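Local coordinates for protein paenibacillus xanthan lyase (Paenibacillus, PDB 6F2P) that cleaves the bacterial polysaccharide xanthan as a lyase, probably by beta-elimination, as in other family 8 polysaccharide lyases, at residues Asp707-Ala712 / Tyr728-Phe733; Pro816-Val821 / Val899-Asp904; Ala915-Val920 / Lys948-Thr953; Asn973-Val978 / Asp1023-Tyr1028; Thr983-Thr988 / Ser1009-Ser1014. All blocks are in the same frame, centred on the assembly; numbering follows the deposited sequence.

Contact 1: Asp707-Ala712 / Tyr728-Phe733; sequences DVNKSA and YPTMKF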
# COMPACT_ATOMS: atom_id res chain seq x y z
N ASP A 707 13.55 4.80 16.93
CA ASP A 707 13.96 4.59 18.31
C ASP A 707 12.74 4.22 19.12
O ASP A 707 11.65 4.75 18.90
CB ASP A 707 14.61 5.84 18.90
CG ASP A 707 15.97 6.16 18.27
OD1 ASP A 707 16.58 5.24 17.68
OD2 ASP A 707 16.42 7.32 18.37
N VAL A 708 12.90 3.29 20.06
CA VAL A 708 11.85 3.01 21.02
C VAL A 708 12.37 3.22 22.43
O VAL A 708 13.31 2.55 22.86
CB VAL A 708 11.28 1.59 20.85
CG1 VAL A 708 10.25 1.31 21.92
CG2 VAL A 708 10.68 1.43 19.49
N ASN A 709 11.76 4.15 23.14
CA ASN A 709 12.23 4.61 24.44
C ASN A 709 11.99 3.60 25.56
O ASN A 709 11.25 3.86 26.51
CB ASN A 709 11.55 5.94 24.79
CG ASN A 709 12.33 6.73 25.82
OD1 ASN A 709 13.36 6.28 26.30
ND2 ASN A 709 11.84 7.92 26.16
N LYS A 710 12.62 2.44 25.43
CA LYS A 710 12.52 1.38 26.43
C LYS A 710 13.66 0.40 26.28
O LYS A 710 14.15 0.15 25.17
CB LYS A 710 11.19 0.64 26.33
CG LYS A 710 10.89 -0.19 27.54
CD LYS A 710 9.68 -1.08 27.37
CE LYS A 710 8.82 -1.03 28.62
NZ LYS A 710 8.16 0.31 28.76
N SER A 711 14.09 -0.17 27.40
CA SER A 711 15.23 -1.07 27.42
C SER A 711 14.81 -2.48 27.02
O SER A 711 13.82 -3.00 27.52
CB SER A 711 15.84 -1.09 28.82
OG SER A 711 16.99 -1.91 28.86
N ALA A 712 15.57 -3.08 26.12
CA ALA A 712 15.38 -4.49 25.78
C ALA A 712 16.63 -5.30 26.12
O ALA A 712 17.73 -4.75 26.24
CB ALA A 712 15.02 -4.65 24.32
N TYR A 728 19.83 -1.73 24.72
CA TYR A 728 19.71 -0.98 25.96
C TYR A 728 20.68 0.21 25.96
O TYR A 728 21.72 0.16 25.30
CB TYR A 728 19.94 -1.89 27.17
CG TYR A 728 21.18 -2.77 27.08
CD1 TYR A 728 22.45 -2.26 27.33
CD2 TYR A 728 21.07 -4.12 26.75
CE1 TYR A 728 23.58 -3.06 27.25
CE2 TYR A 728 22.20 -4.93 26.67
CZ TYR A 728 23.45 -4.40 26.92
OH TYR A 728 24.56 -5.20 26.85
N PRO A 729 20.34 1.30 26.66
CA PRO A 729 19.16 1.51 27.51
C PRO A 729 17.86 1.72 26.72
O PRO A 729 16.78 1.67 27.31
CB PRO A 729 19.52 2.78 28.27
CG PRO A 729 20.35 3.55 27.30
CD PRO A 729 21.17 2.52 26.56
N THR A 730 17.96 1.95 25.41
CA THR A 730 16.77 2.06 24.57
C THR A 730 16.89 1.26 23.27
O THR A 730 17.99 1.11 22.73
CB THR A 730 16.43 3.53 24.23
OG1 THR A 730 17.55 4.16 23.61
CG2 THR A 730 16.07 4.29 25.48
N MET A 731 15.76 0.75 22.79
CA MET A 731 15.73 0.02 21.52
C MET A 731 16.00 0.95 20.34
O MET A 731 15.42 2.03 20.24
CB MET A 731 14.39 -0.69 21.33
CG MET A 731 14.28 -1.99 22.09
SD MET A 731 12.59 -2.57 22.25
CE MET A 731 12.02 -1.71 23.72
N LYS A 732 16.91 0.55 19.47
CA LYS A 732 17.22 1.33 18.27
C LYS A 732 17.36 0.40 17.08
O LYS A 732 18.05 -0.61 17.17
CB LYS A 732 18.51 2.14 18.45
CG LYS A 732 18.38 3.30 19.42
CD LYS A 732 19.63 4.20 19.40
CE LYS A 732 19.38 5.47 20.21
NZ LYS A 732 20.58 6.36 20.31
N PHE A 733 16.71 0.74 15.97
CA PHE A 733 16.91 -0.01 14.74
C PHE A 733 16.65 0.85 13.51
O PHE A 733 16.23 1.99 13.64
CB PHE A 733 16.06 -1.28 14.70
CG PHE A 733 14.58 -1.04 14.67
CD1 PHE A 733 13.88 -0.79 15.85
CD2 PHE A 733 13.87 -1.11 13.48
CE1 PHE A 733 12.50 -0.58 15.83
CE2 PHE A 733 12.49 -0.91 13.45
CZ PHE A 733 11.81 -0.64 14.62
O HOH W 1 19.69 7.54 17.74
O HOH W 2 17.49 4.36 15.24

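Contact 2: Pro816-Val821 / Val899-Asp904; sequences PGTYDV and VSTGID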
# COMPACT_ATOMS: atom_id res chain seq x y z
N PRO A 816 26.61 10.12 12.90
CA PRO A 816 26.54 11.58 12.78
C PRO A 816 27.94 12.18 12.87
O PRO A 816 28.77 11.67 13.61
CB PRO A 816 25.71 11.99 14.00
CG PRO A 816 25.84 10.86 14.96
CD PRO A 816 25.95 9.63 14.12
N GLY A 817 28.18 13.24 12.11
CA GLY A 817 29.44 13.94 12.16
C GLY A 817 29.58 14.89 10.99
O GLY A 817 28.69 14.96 10.13
N THR A 818 30.68 15.63 10.95
CA THR A 818 31.01 16.44 9.79
C THR A 818 32.04 15.72 8.94
O THR A 818 33.17 15.51 9.36
CB THR A 818 31.55 17.81 10.21
OG1 THR A 818 30.51 18.55 10.87
CG2 THR A 818 32.03 18.60 9.00
N TYR A 819 31.64 15.34 7.73
CA TYR A 819 32.53 14.57 6.87
C TYR A 819 32.92 15.33 5.61
O TYR A 819 32.13 16.08 5.03
CB TYR A 819 31.89 13.23 6.49
CG TYR A 819 31.52 12.35 7.67
CD1 TYR A 819 32.48 11.56 8.29
CD2 TYR A 819 30.23 12.32 8.16
CE1 TYR A 819 32.15 10.76 9.37
CE2 TYR A 819 29.89 11.53 9.24
CZ TYR A 819 30.85 10.75 9.84
OH TYR A 819 30.50 9.97 10.92
N ASP A 820 34.17 15.13 5.21
CA ASP A 820 34.65 15.61 3.93
C ASP A 820 34.15 14.61 2.87
O ASP A 820 34.38 13.41 2.99
CB ASP A 820 36.17 15.67 3.97
CG ASP A 820 36.76 16.52 2.88
OD1 ASP A 820 36.02 17.36 2.31
OD2 ASP A 820 37.97 16.37 2.60
N VAL A 821 33.43 15.10 1.87
CA VAL A 821 32.84 14.20 0.87
C VAL A 821 33.72 14.04 -0.36
O VAL A 821 33.96 15.00 -1.09
CB VAL A 821 31.45 14.67 0.44
CG1 VAL A 821 30.89 13.70 -0.60
CG2 VAL A 821 30.54 14.75 1.64
N VAL A 899 34.99 11.03 4.73
CA VAL A 899 36.18 11.02 5.58
C VAL A 899 35.98 11.99 6.74
O VAL A 899 35.41 13.06 6.55
CB VAL A 899 37.40 11.49 4.77
CG1 VAL A 899 38.66 11.39 5.60
CG2 VAL A 899 37.52 10.66 3.49
N SER A 900 36.43 11.62 7.93
CA SER A 900 36.26 12.49 9.10
C SER A 900 37.14 13.73 8.99
O SER A 900 38.11 13.75 8.24
CB SER A 900 36.54 11.73 10.40
OG SER A 900 37.81 11.12 10.36
N THR A 901 36.78 14.77 9.73
CA THR A 901 37.53 16.01 9.69
C THR A 901 37.95 16.41 11.10
O THR A 901 37.52 15.78 12.07
CB THR A 901 36.70 17.16 9.06
OG1 THR A 901 35.63 17.52 9.95
CG2 THR A 901 36.11 16.73 7.71
N GLY A 902 38.78 17.44 11.21
CA GLY A 902 39.21 17.94 12.50
C GLY A 902 38.07 18.29 13.45
O GLY A 902 38.17 18.08 14.65
N ILE A 903 36.97 18.81 12.89
CA ILE A 903 35.78 19.19 13.65
C ILE A 903 35.36 18.07 14.62
O ILE A 903 34.97 18.33 15.76
CB ILE A 903 34.59 19.58 12.71
CG1 ILE A 903 34.86 20.92 12.01
CG2 ILE A 903 33.28 19.68 13.47
CD1 ILE A 903 35.72 20.84 10.77
N ASP A 904 35.47 16.82 14.16
CA ASP A 904 35.03 15.67 14.94
C ASP A 904 36.08 15.16 15.91
O ASP A 904 35.75 14.68 17.00
CB ASP A 904 34.65 14.50 14.02
CG ASP A 904 33.58 14.87 13.01
OD1 ASP A 904 32.58 15.52 13.41
OD2 ASP A 904 33.75 14.50 11.82

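Contact 3: Ala915-Val920 / Lys948-Thr953; sequences AGVTKV and KSVTFT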
# COMPACT_ATOMS: atom_id res chain seq x y z
N ALA A 915 36.08 19.45 33.14
CA ALA A 915 36.38 18.04 32.96
C ALA A 915 37.69 17.83 32.20
O ALA A 915 37.96 18.50 31.20
CB ALA A 915 35.23 17.34 32.24
N GLY A 916 38.49 16.89 32.70
CA GLY A 916 39.73 16.52 32.04
C GLY A 916 40.97 16.99 32.78
O GLY A 916 42.08 16.56 32.49
N VAL A 917 40.78 17.89 33.74
CA VAL A 917 41.92 18.37 34.51
C VAL A 917 41.86 17.87 35.95
O VAL A 917 40.85 18.02 36.64
CB VAL A 917 42.03 19.90 34.48
CG1 VAL A 917 43.30 20.35 35.19
CG2 VAL A 917 42.03 20.38 33.05
N THR A 918 42.95 17.26 36.39
CA THR A 918 43.11 16.89 37.78
C THR A 918 44.46 17.41 38.23
O THR A 918 45.49 17.10 37.62
CB THR A 918 43.03 15.36 37.99
OG1 THR A 918 44.01 14.70 37.18
CG2 THR A 918 41.64 14.84 37.62
N LYS A 919 44.47 18.24 39.27
CA LYS A 919 45.72 18.83 39.75
C LYS A 919 46.26 18.10 40.97
O LYS A 919 45.56 17.30 41.60
CB LYS A 919 45.52 20.32 40.08
CG LYS A 919 44.87 21.13 38.97
CD LYS A 919 44.73 22.60 39.34
CE LYS A 919 43.81 23.33 38.37
NZ LYS A 919 43.72 24.80 38.63
N VAL A 920 47.52 18.37 41.27
CA VAL A 920 48.14 17.93 42.52
C VAL A 920 48.97 19.10 43.03
O VAL A 920 49.78 19.66 42.29
CB VAL A 920 49.00 16.66 42.35
CG1 VAL A 920 49.98 16.51 43.50
CG2 VAL A 920 48.12 15.42 42.23
N LYS A 948 54.21 19.01 42.76
CA LYS A 948 53.05 19.48 42.01
C LYS A 948 52.91 18.79 40.65
O LYS A 948 53.89 18.29 40.09
CB LYS A 948 53.15 21.00 41.81
CG LYS A 948 53.61 21.79 43.02
CD LYS A 948 52.44 22.42 43.76
CE LYS A 948 52.91 23.55 44.65
NZ LYS A 948 53.47 24.70 43.87
N SER A 949 51.69 18.78 40.12
CA SER A 949 51.41 18.26 38.78
C SER A 949 50.02 18.68 38.26
O SER A 949 49.07 18.84 39.03
CB SER A 949 51.55 16.73 38.74
OG SER A 949 50.50 16.09 39.44
N VAL A 950 49.94 18.88 36.95
CA VAL A 950 48.67 19.15 36.27
C VAL A 950 48.49 18.13 35.14
O VAL A 950 49.31 18.08 34.22
CB VAL A 950 48.63 20.58 35.69
CG1 VAL A 950 47.35 20.80 34.88
CG2 VAL A 950 48.73 21.62 36.79
N THR A 951 47.44 17.32 35.21
CA THR A 951 47.23 16.24 34.24
C THR A 951 46.03 16.46 33.31
O THR A 951 44.88 16.34 33.72
CB THR A 951 47.06 14.87 34.95
OG1 THR A 951 48.24 14.56 35.70
CG2 THR A 951 46.83 13.76 33.93
N PHE A 952 46.32 16.77 32.04
CA PHE A 952 45.29 16.93 31.02
C PHE A 952 44.89 15.57 30.44
O PHE A 952 45.65 14.96 29.69
CB PHE A 952 45.78 17.81 29.87
CG PHE A 952 46.20 19.20 30.29
CD1 PHE A 952 47.50 19.46 30.68
CD2 PHE A 952 45.29 20.25 30.24
CE1 PHE A 952 47.89 20.75 31.05
CE2 PHE A 952 45.68 21.54 30.61
CZ PHE A 952 46.98 21.78 31.01
N THR A 953 43.69 15.10 30.76
CA THR A 953 43.18 13.85 30.17
C THR A 953 42.10 14.13 29.13
O THR A 953 40.95 14.38 29.48
CB THR A 953 42.62 12.90 31.26
OG1 THR A 953 43.60 12.71 32.29
CG2 THR A 953 42.25 11.55 30.65
O HOH W 3 48.00 15.76 38.10

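Contact 4: Asn973-Val978 / Asp1023-Tyr1028; sequences NRATNV and DATNGY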
# COMPACT_ATOMS: atom_id res chain seq x y z
N ASN A 973 60.89 34.69 33.86
CA ASN A 973 60.93 34.04 35.16
C ASN A 973 60.43 32.61 35.07
O ASN A 973 60.19 31.96 36.09
CB ASN A 973 60.08 34.82 36.15
CG ASN A 973 58.67 35.05 35.65
OD1 ASN A 973 57.81 34.17 35.77
ND2 ASN A 973 58.43 36.21 35.07
N ARG A 974 60.26 32.11 33.84
CA ARG A 974 59.80 30.74 33.63
C ARG A 974 60.93 29.72 33.72
O ARG A 974 62.09 30.03 33.42
CB ARG A 974 59.11 30.61 32.27
CG ARG A 974 57.60 30.71 32.32
CD ARG A 974 57.16 32.12 32.65
NE ARG A 974 55.71 32.27 32.52
CZ ARG A 974 55.03 33.32 32.95
NH1 ARG A 974 55.66 34.31 33.56
NH2 ARG A 974 53.72 33.38 32.79
N ALA A 975 60.58 28.50 34.13
CA ALA A 975 61.50 27.38 34.08
C ALA A 975 61.84 27.04 32.62
O ALA A 975 61.00 27.19 31.73
CB ALA A 975 60.90 26.17 34.78
N THR A 976 63.07 26.59 32.40
CA THR A 976 63.54 26.25 31.06
C THR A 976 63.49 24.74 30.82
O THR A 976 63.71 24.27 29.71
CB THR A 976 64.99 26.74 30.83
OG1 THR A 976 65.87 26.14 31.79
CG2 THR A 976 65.07 28.24 30.97
N ASN A 977 63.20 24.01 31.89
CA ASN A 977 63.27 22.55 31.86
C ASN A 977 62.03 21.90 32.44
O ASN A 977 62.11 21.01 33.28
CB ASN A 977 64.53 22.07 32.61
CG ASN A 977 64.57 22.55 34.05
OD1 ASN A 977 63.98 23.57 34.40
ND2 ASN A 977 65.27 21.80 34.90
N VAL A 978 60.86 22.34 31.98
CA VAL A 978 59.61 21.79 32.47
C VAL A 978 59.39 20.39 31.91
O VAL A 978 59.27 20.22 30.70
CB VAL A 978 58.41 22.68 32.09
CG1 VAL A 978 57.13 22.13 32.70
CG2 VAL A 978 58.67 24.11 32.54
N ASP A 1023 59.39 18.70 38.92
CA ASP A 1023 60.66 18.19 39.43
C ASP A 1023 61.86 18.92 38.83
O ASP A 1023 61.98 19.03 37.61
CB ASP A 1023 60.78 16.69 39.14
CG ASP A 1023 59.58 15.89 39.64
OD1 ASP A 1023 58.55 15.85 38.93
OD2 ASP A 1023 59.67 15.30 40.74
N ALA A 1024 62.72 19.43 39.70
CA ALA A 1024 63.99 20.04 39.31
C ALA A 1024 63.88 21.28 38.41
O ALA A 1024 64.86 21.68 37.77
CB ALA A 1024 64.92 19.00 38.66
N THR A 1025 62.71 21.91 38.39
CA THR A 1025 62.50 23.07 37.53
C THR A 1025 63.20 24.33 38.06
O THR A 1025 63.15 24.63 39.25
CB THR A 1025 61.00 23.35 37.28
OG1 THR A 1025 60.25 23.11 38.48
CG2 THR A 1025 60.47 22.42 36.18
N ASN A 1026 63.86 25.04 37.15
CA ASN A 1026 64.68 26.19 37.52
C ASN A 1026 63.95 27.54 37.51
O ASN A 1026 64.58 28.60 37.57
CB ASN A 1026 65.95 26.24 36.65
CG ASN A 1026 65.65 26.40 35.17
OD1 ASN A 1026 64.73 27.11 34.78
ND2 ASN A 1026 66.44 25.73 34.34
N GLY A 1027 62.63 27.48 37.42
CA GLY A 1027 61.80 28.68 37.42
C GLY A 1027 60.33 28.35 37.56
O GLY A 1027 59.95 27.27 38.02
N TYR A 1028 59.48 29.30 37.16
CA TYR A 1028 58.04 29.14 37.26
C TYR A 1028 57.51 28.10 36.27
O TYR A 1028 57.89 28.10 35.10
CB TYR A 1028 57.32 30.48 37.04
CG TYR A 1028 57.31 31.38 38.26
CD1 TYR A 1028 56.36 31.20 39.26
CD2 TYR A 1028 58.23 32.41 38.40
CE1 TYR A 1028 56.34 32.02 40.37
CE2 TYR A 1028 58.21 33.23 39.52
CZ TYR A 1028 57.26 33.03 40.50
OH TYR A 1028 57.23 33.84 41.61
O HOH W 4 63.39 19.51 34.95

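Contact 5: Thr983-Thr988 / Ser1009-Ser1014; sequences THSGGT and SFNAGS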
# COMPACT_ATOMS: atom_id res chain seq x y z
N THR A 983 51.27 10.17 28.15
CA THR A 983 50.92 8.76 28.22
C THR A 983 49.96 8.43 27.09
O THR A 983 48.85 8.95 27.04
CB THR A 983 50.28 8.39 29.57
OG1 THR A 983 51.05 8.95 30.65
CG2 THR A 983 50.22 6.88 29.74
N HIS A 984 50.39 7.57 26.18
CA HIS A 984 49.61 7.23 25.01
C HIS A 984 49.44 5.72 24.91
O HIS A 984 49.78 4.98 25.85
CB HIS A 984 50.32 7.74 23.76
CG HIS A 984 51.73 7.25 23.65
ND1 HIS A 984 52.08 6.12 22.94
CD2 HIS A 984 52.88 7.71 24.20
CE1 HIS A 984 53.38 5.92 23.04
NE2 HIS A 984 53.89 6.87 23.81
N SER A 985 48.92 5.26 23.78
CA SER A 985 48.80 3.83 23.54
C SER A 985 50.19 3.25 23.25
O SER A 985 50.86 3.63 22.29
CB SER A 985 47.85 3.55 22.37
OG SER A 985 47.71 2.17 22.12
N GLY A 986 50.62 2.33 24.11
CA GLY A 986 51.90 1.67 23.91
C GLY A 986 52.95 2.05 24.94
O GLY A 986 53.96 1.36 25.08
N GLY A 987 52.71 3.15 25.65
CA GLY A 987 53.63 3.59 26.68
C GLY A 987 53.58 5.08 26.95
O GLY A 987 52.66 5.77 26.53
N THR A 988 54.58 5.57 27.67
CA THR A 988 54.65 6.98 28.07
C THR A 988 55.94 7.62 27.55
O THR A 988 57.01 7.02 27.61
CB THR A 988 54.61 7.12 29.60
OG1 THR A 988 53.41 6.54 30.11
CG2 THR A 988 54.67 8.59 30.01
N SER A 1009 50.21 7.21 19.12
CA SER A 1009 48.96 6.47 18.94
C SER A 1009 48.15 6.54 20.21
O SER A 1009 48.66 6.27 21.29
CB SER A 1009 49.24 5.01 18.59
OG SER A 1009 49.81 4.90 17.30
N PHE A 1010 46.88 6.91 20.09
CA PHE A 1010 45.99 6.90 21.23
C PHE A 1010 44.80 5.99 20.97
O PHE A 1010 44.35 5.84 19.83
CB PHE A 1010 45.47 8.31 21.53
CG PHE A 1010 46.52 9.26 22.03
CD1 PHE A 1010 46.81 9.33 23.39
CD2 PHE A 1010 47.20 10.10 21.16
CE1 PHE A 1010 47.78 10.22 23.87
CE2 PHE A 1010 48.16 10.99 21.62
CZ PHE A 1010 48.45 11.05 22.98
N ASN A 1011 44.29 5.38 22.03
CA ASN A 1011 43.04 4.65 21.95
C ASN A 1011 41.89 5.61 22.21
O ASN A 1011 42.05 6.61 22.91
CB ASN A 1011 43.00 3.50 22.96
CG ASN A 1011 44.07 2.46 22.69
OD1 ASN A 1011 45.05 2.35 23.44
ND2 ASN A 1011 43.90 1.69 21.63
N ALA A 1012 40.73 5.31 21.62
CA ALA A 1012 39.53 6.06 21.93
C ALA A 1012 39.23 5.90 23.42
O ALA A 1012 39.31 4.79 23.96
CB ALA A 1012 38.37 5.58 21.08
N GLY A 1013 38.91 7.00 24.09
CA GLY A 1013 38.64 6.95 25.51
C GLY A 1013 39.50 7.91 26.31
O GLY A 1013 39.93 8.94 25.78
N SER A 1014 39.73 7.58 27.58
CA SER A 1014 40.50 8.45 28.47
C SER A 1014 41.68 7.74 29.15
O SER A 1014 42.02 8.04 30.30
CB SER A 1014 39.59 9.08 29.53
OG SER A 1014 38.67 9.99 28.94

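Contact 1: Asp707-Ala712 / Tyr728-Phe733
Met731 lies against Val708, Lys710 and Ala712, and its side chain traces the curve of the opposite chain. CB packs beside CB of Val708 at 3.9 Å, both side chains pointing the same way from an antiparallel hydrogen-bonded pair. With chi1 at -79°, CG stands anti to the carbonyl carbon and meets Ala712 CB at 3.5 Å; SD stays near the same methyl. The chain then bends at chi3 (-86°), which brings the terminal CE to Lys710, near its O and 3.6 Å from its CB.

The backbone holds this pairing in place. Val708 N donates to Met731 O at 2.8 Å, with a nearly straight N-H...O angle of 174°. Met731 N turns to Lys710 O (2.9 Å) and makes a weak bond to Val708 O as well. This sharing fits the inverse gamma turn centred on Asn709, closed by Lys710 N to Val708 O, where the strand pairing ends.

On the other side of the sheet, Asp707 OD1 comes alongside CG of Lys732, 3.2 Å away. The carboxylate and ammonium are not in contact, since OD2 and NZ of these two residues are 4.7 Å apart, but a water accepts from NZ and donates weakly to OD2. With an alanine here, Lys732 would probably lose both its nearby opposite charge and the carboxylate end of that water bridge.

Val708 and Met731 also touch Phe689 of strand 688-694, and Met731 and Ala712 touch Phe749 of strand 744-750. Apolar residues of one sheet meeting those of a second sheet in this way are characteristic of a beta-sandwich.

Contact 2: Pro816-Val821 / Val899-Asp904
Thr818 is gripped through its backbone by two side chains, those of Thr901 and Asp904. Its N-H points straight at Asp904 OD1, 3.1 Å from N and at an N-H...O angle of 177°, using the syn lone pair of that oxygen; the bond from the same N to OD2 is weak. Its carbonyl oxygen accepts from Thr901 OG1 at 3.2 Å, the hydroxyl standing above the carbonyl plane, 45° out of it. That hydroxyl takes the crowded position between its own backbone N and carbonyl carbon (chi1 70°), while CG2 is turned to CB of Asp820, 3.9 Å away.

Two residues further along, at Asp820 and Val899, ordinary sheet bonding takes over. Asp820 N donates to Val899 O at 2.8 Å, and Val899 N returns a bond to Asp820 O at 3.0 Å. Two other hydroxyls find partners outside the two segments: Thr818 OG1 bonds to Ser866 OG and Tyr819 OH to Gln815 O. At the N-cap position Thr901 starts the next helical turn, its O accepting from Asp904 N at 3.1 Å.

Strand 817-826 thus runs between strand 891-900 and strand 857-867, which bonds Gly817 and Tyr819 through the backbone. Beyond the Asp820-Val899 pair, the short helix 902-905 folds beside Thr818, just ahead of strand 907-910.

Contact 3: Ala915-Val920 / Lys948-Thr953
An antiparallel pair at the edge of a five-stranded sheet in the golvesin-type domain joins Val917-Val920 to Ser949-Phe952. The strand axes approach to 4.8 Å, and their directions differ by 167°. Val920 and Ser949 exchange two backbone bonds, Val920 N to Ser949 O at 2.8 Å and Ser949 N to Val920 O at 3.0 Å. Between Thr918 and Thr951 the bond from Thr951 N is sound at 3.1 Å to Thr918 O, but its return is weak. Beyond the strand end, Thr953 N still reaches Gly916 O, 2.8 Å away and almost straight along the N-H.

On the face of Val917, Val950 and Phe952, which Lys919 shares, Val917 sends CG1 across to Val950 CG1 at 4.1 Å and CG2 obliquely toward the Phe952 ring. On the other, Thr918 and Thr951 lie side by side, and a water bridges the strands: it donates to Thr918 O and bonds to Ser949 OG and Thr951 OG1. Ser949 OG comes within its range because chi1 of 71° sets the hydroxyl between backbone N and carbonyl carbon, where it also borders CB of Val920.

Strand 917-920 is outermost in its sheet, while 949-952 also pairs with 1017-1021 through Val950 and Phe952. Three side chains lean on the companion sheet: Val917 and Phe952 touch Val909 of strand 907-910, and Val950 touches Ile938 of strand 937-939.

Contact 4: Asn973-Val978 / Asp1023-Tyr1028
Asn977 and Asn1026 each reach across to the other's segment, clasping two loops of the golvesin-type domain beside a calcium site. The Asn977 amide spans two backbone groups: OD1 accepts from Asn1026 N at 3.1 Å, in the carbonyl plane and on a lone pair, and ND2 donates to Ala1024 O at 2.9 Å, approaching from above that carbonyl's plane. A chi1 of 58° turns the amide across to the other loop, where both its ends are used. Asn1026 answers in kind, for its OD1 accepts from Thr976 N at 2.9 Å while ND2 donates to Thr976 OG1, which lies in its amide plane. The two amide planes are only 20° apart. A leucine in place of Asn977 would probably leave Asn1026 N and Ala1024 O without these partners and free the loop at Ala1024 to shift.

Further along, the backbones bridge directly. Tyr1028 N bonds to Asn973 O at 3.0 Å, and Ala975 N to Tyr1028 O at 2.9 Å. Asn973 OD1 also lies 3.2 Å from Tyr1028 CD2, the amide and ring planes almost perpendicular (89°). A CB on Gly1027 would clash with Ala975 N and with the carbonyl carbon of Arg974.

Outside this shell, Lys945 NZ bonds to both Gly1027 O and Thr1025 OG1, and the latter also bonds to Thr1022 O. Asp1023, in the same loop, shares the calcium site with Gly946, the residue after that lysine. At the Asn977 end a water donates to both loops, lying 2.6 Å from Asn977 O and 3.0 Å from Asp1023 O.

Contact 5: Thr983-Thr988 / Ser1009-Ser1014
His984 and Ser985 press on Ser1009 and Phe1010, and the closer half of the contact lies there. Ser985 N donates to Ser1009 O at 2.7 Å, in the plane of the carbonyl. Next to it, His984 CB stands over one face of the Phe1010 ring, 3.9 Å from the centroid and 26° off the normal, which makes a CH-pi contact. Thr983 O comes to the edge of the same ring at CE1. Phe1010 is buried, with Tyr962 and Val964 of strand 960-967 against it.

Toward solvent the hold is thinner. Ser985 OG, carried anti to its own N by a chi1 of -179°, donates to Asn1011 OD1 at 3.0 Å from above that carbonyl's plane. Past this pair the segments diverge: 983-988 folds back in a type II turn from His984 to Gly987, with Gly986 at the positive phi of its third position. The imidazole bends over this turn, ND1 donating to Ser985 O at 2.8 Å, and the ring stacks with Tyr1008.

One backbone bond, one CH-pi contact and one hydroxyl-amide bond therefore join a hairpin turn to a strand end of mixed polarity, a polar, solvent-facing serine-asparagine bond lying beside a buried phenylalanine face.

How the contacts relate
All five contacts lie in the last third of the chain. Contact 1 belongs to one beta-sandwich and contact 2 to the next, their centres about 27 Å apart. Contact 2 ends on helix 902-905, followed by strand 907-910; contacts 3, 4 and 5 share the golvesin-type domain. Contact 3 and the first segment of contact 5 share the sheet edged by strands 917-920 and 987-993; the second segment of contact 5 lies on strand 1003-1010 of the facing sheet. Thr953 CG2 of contact 3 lies 3.5 Å from Ser1014 O of contact 5. Contact 5 is nested in the loop closed by contact 4, their centres about 27 Å apart. The five sample successive beta modules, three in the last.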